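Local coordinates for tyrosine-protein phosphatase YwqE (Bacillus subtilis, PDB 3QY7) that removes phosphate from phosphotyrosine-containing proteins as a metal-dependent tyrosine phosphatase that uses manganese as cofactor, at residues P10-G15 and A53-A58. Sequence-based numbering, arbitrary orientation.
Sequences PAMDDG and AAVREA. With MG (magnesium ion), chain D.
The flat group that Met12 reaches across the contact is the carbonyl of Ala54: the methyl CE stops 3.7 Å from Ala54 O, an oxygen already engaged by Ala58 N in the helix. The loop has two more flat groups, the carboxylates of Asp13 and Asp14. Gly15 N meets Asp13 OD1 at 3.0 Å from above the carboxylate plane, 48° out of it, closing an Asx turn. The other oxygen, Asp13 OD2, accepts from His7 ND1 and the backbone N of His42, so both ends of the group are anchored. Asp14 is modelled in two conformers; in one of them OD1 and OD2 both reach the magnesium ion, at 2.3 and 2.5 Å, a two-oxygen grip to be taken with reserve.

Every close contact with segment 53-58 comes from Met12. Its CG stands anti to the carbonyl carbon (chi1 -64°), the chain bends at chi2 (-136°), and an extended last torsion carries the methyl to the helix surface. There CE meets the methyl CB of Ala58 obliquely at 3.3 Å, tighter than a normal carbon contact, so that exact spacing deserves some caution. Alongside, Met12 SD lies 4.3 Å from Val55 CG2, and the buried Val55 also leans on Pro41 and Leu97. With Ala54 and Ala58 one turn apart, CE lies close to the helix backbone.

His42 and His196 join Asp14 at the magnesium, while His7, held by Asp13, is an iron ligand. A metal-binding loop after the first strand, touching helix 52-68 through a single methionine, belongs to the TIM-barrel, PHP-like phosphatase fold, with its metal site at the barrel mouth.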
ATOM      1  N   PRO A  10      -0.362  -0.360  16.741  1.00 14.41           N
ATOM      2  CA  PRO A  10      -1.266   0.341  17.651  1.00 16.12           C
ATOM      3  C   PRO A  10      -0.765   1.720  18.053  1.00 17.73           C
ATOM      4  O   PRO A  10       0.452   1.933  18.172  1.00 17.44           O
ATOM      5  CB  PRO A  10      -1.273  -0.566  18.876  1.00 16.05           C
ATOM      6  CG  PRO A  10       0.135  -1.117  18.911  1.00 16.60           C
ATOM      7  CD  PRO A  10       0.468  -1.355  17.452  1.00 14.71           C
ATOM      8  N   ALA A  11      -1.718   2.632  18.266  1.00 18.76           N
ATOM      9  CA  ALA A  11      -1.456   3.974  18.785  1.00 20.16           C
ATOM     10  C   ALA A  11      -0.420   4.730  17.960  1.00 20.61           C
ATOM     11  O   ALA A  11       0.474   5.380  18.511  1.00 21.59           O
ATOM     12  CB  ALA A  11      -1.032   3.899  20.262  1.00 20.52           C
ATOM     13  N   MET A  12      -0.525   4.647  16.639  1.00 20.11           N
ATOM     14  CA  MET A  12       0.337   5.383  15.760  1.00 20.88           C
ATOM     15  C   MET A  12      -0.388   6.318  14.860  1.00 20.05           C
ATOM     16  O   MET A  12       0.079   7.334  14.477  1.00 20.33           O
ATOM     17  CB  MET A  12       1.134   4.435  14.874  1.00 21.59           C
ATOM     18  CG  MET A  12       2.045   3.593  15.597  1.00 25.05           C
ATOM     19  SD  MET A  12       3.637   3.473  14.822  1.00 29.70           S
ATOM     20  CE  MET A  12       4.566   2.994  16.148  1.00 29.90           C
ATOM     21  N   ASP A  13      -1.577   5.895  14.538  1.00 18.80           N
ATOM     22  CA  ASP A  13      -2.353   6.464  13.504  1.00 19.04           C
ATOM     23  C   ASP A  13      -3.853   6.183  13.649  1.00 18.68           C
ATOM     24  O   ASP A  13      -4.353   5.963  14.691  1.00 19.45           O
ATOM     25  CB  ASP A  13      -1.766   6.358  12.088  1.00 18.57           C
ATOM     26  CG  ASP A  13      -1.784   4.938  11.537  1.00 18.37           C
ATOM     27  OD1 ASP A  13      -2.362   4.127  12.175  1.00 17.73           O
ATOM     28  OD2 ASP A  13      -1.218   4.769  10.503  1.00 14.05           O
ATOM     29  N   ASP A  14      -4.536   6.268  12.539  0.50 18.86           N
ATOM     30  CA  ASP A  14      -5.944   5.979  12.548  0.50 18.85           C
ATOM     31  C   ASP A  14      -6.298   4.490  12.461  0.50 17.91           C
ATOM     32  O   ASP A  14      -7.411   4.134  12.428  0.50 18.13           O
ATOM     33  CB  ASP A  14      -6.629   6.765  11.452  0.50 20.21           C
ATOM     34  CG  ASP A  14      -5.946   6.624  10.170  0.50 22.74           C
ATOM     35  OD1 ASP A  14      -6.551   7.013   9.204  0.50 29.07           O
ATOM     36  OD2 ASP A  14      -4.783   6.151  10.098  0.50 28.34           O
ATOM     37  N   GLY A  15      -5.299   3.636  12.469  1.00 17.00           N
ATOM     38  CA  GLY A  15      -5.558   2.224  12.453  1.00 16.52           C
ATOM     39  C   GLY A  15      -5.625   1.694  13.894  1.00 16.19           C
ATOM     40  O   GLY A  15      -6.366   2.292  14.663  1.00 16.70           O
ATOM     41  N   ALA A  53      12.706   4.638  14.107  1.00 18.18           N
ATOM     42  CA  ALA A  53      13.002   3.832  15.298  1.00 18.05           C
ATOM     43  C   ALA A  53      11.745   3.347  16.020  1.00 17.40           C
ATOM     44  O   ALA A  53      11.680   2.198  16.442  1.00 17.47           O
ATOM     45  CB  ALA A  53      13.917   4.605  16.281  1.00 18.67           C
ATOM     46  N   ALA A  54      10.756   4.233  16.173  1.00 16.51           N
ATOM     47  CA  ALA A  54       9.524   3.905  16.870  1.00 15.81           C
ATOM     48  C   ALA A  54       8.695   2.883  16.087  1.00 14.55           C
ATOM     49  O   ALA A  54       8.057   2.019  16.686  1.00 14.76           O
ATOM     50  CB  ALA A  54       8.698   5.168  17.115  1.00 15.72           C
ATOM     51  N   VAL A  55       8.705   3.005  14.763  1.00 14.16           N
ATOM     52  CA  VAL A  55       8.008   2.031  13.910  1.00 13.57           C
ATOM     53  C   VAL A  55       8.644   0.637  14.037  1.00 13.53           C
ATOM     54  O   VAL A  55       7.938  -0.351  14.180  1.00 13.67           O
ATOM     55  CB  VAL A  55       7.951   2.474  12.438  1.00 13.28           C
ATOM     56  CG1 VAL A  55       7.296   1.373  11.568  1.00 12.69           C
ATOM     57  CG2 VAL A  55       7.166   3.768  12.310  1.00 13.23           C
ATOM     58  N   ARG A  56       9.974   0.581  14.002  1.00 14.18           N
ATOM     59  CA  ARG A  56      10.681  -0.691  14.129  1.00 14.32           C
ATOM     60  C   ARG A  56      10.408  -1.311  15.473  1.00 14.35           C
ATOM     61  O   ARG A  56      10.123  -2.517  15.572  1.00 14.14           O
ATOM     62  CB  ARG A  56      12.185  -0.500  13.953  1.00 14.65           C
ATOM     63  CG  ARG A  56      12.573  -0.017  12.600  1.00 14.54           C
ATOM     64  CD  ARG A  56      14.076   0.009  12.517  1.00 14.99           C
ATOM     65  NE  ARG A  56      14.558   0.679  11.314  1.00 16.78           N
ATOM     66  CZ  ARG A  56      14.580   0.143  10.092  1.00 16.41           C
ATOM     67  NH1 ARG A  56      15.079   0.846   9.086  1.00 19.35           N
ATOM     68  NH2 ARG A  56      14.106  -1.091   9.870  1.00 17.22           N
ATOM     69  N   GLU A  57      10.489  -0.485  16.522  1.00 14.56           N
ATOM     70  CA  GLU A  57      10.152  -0.917  17.883  1.00 15.58           C
ATOM     71  C   GLU A  57       8.734  -1.490  17.973  1.00 15.04           C
ATOM     72  O   GLU A  57       8.529  -2.582  18.508  1.00 15.30           O
ATOM     73  CB  GLU A  57      10.304   0.240  18.880  1.00 16.41           C
ATOM     74  CG  GLU A  57      10.066  -0.207  20.335  1.00 20.11           C
ATOM     75  CD  GLU A  57       9.785   0.919  21.336  1.00 26.35           C
ATOM     76  OE1 GLU A  57       9.874   2.116  20.969  1.00 27.67           O
ATOM     77  OE2 GLU A  57       9.493   0.590  22.518  1.00 29.17           O
ATOM     78  N   ALA A  58       7.761  -0.753  17.430  1.00 14.02           N
ATOM     79  CA  ALA A  58       6.362  -1.168  17.483  1.00 13.35           C
ATOM     80  C   ALA A  58       6.140  -2.486  16.745  1.00 12.97           C
ATOM     81  O   ALA A  58       5.393  -3.354  17.211  1.00 13.65           O
ATOM     82  CB  ALA A  58       5.456  -0.089  16.920  1.00 12.95           C
TER
HETATM   83 MG    MG D 265      -5.225   5.872   7.655  1.00 15.28          MG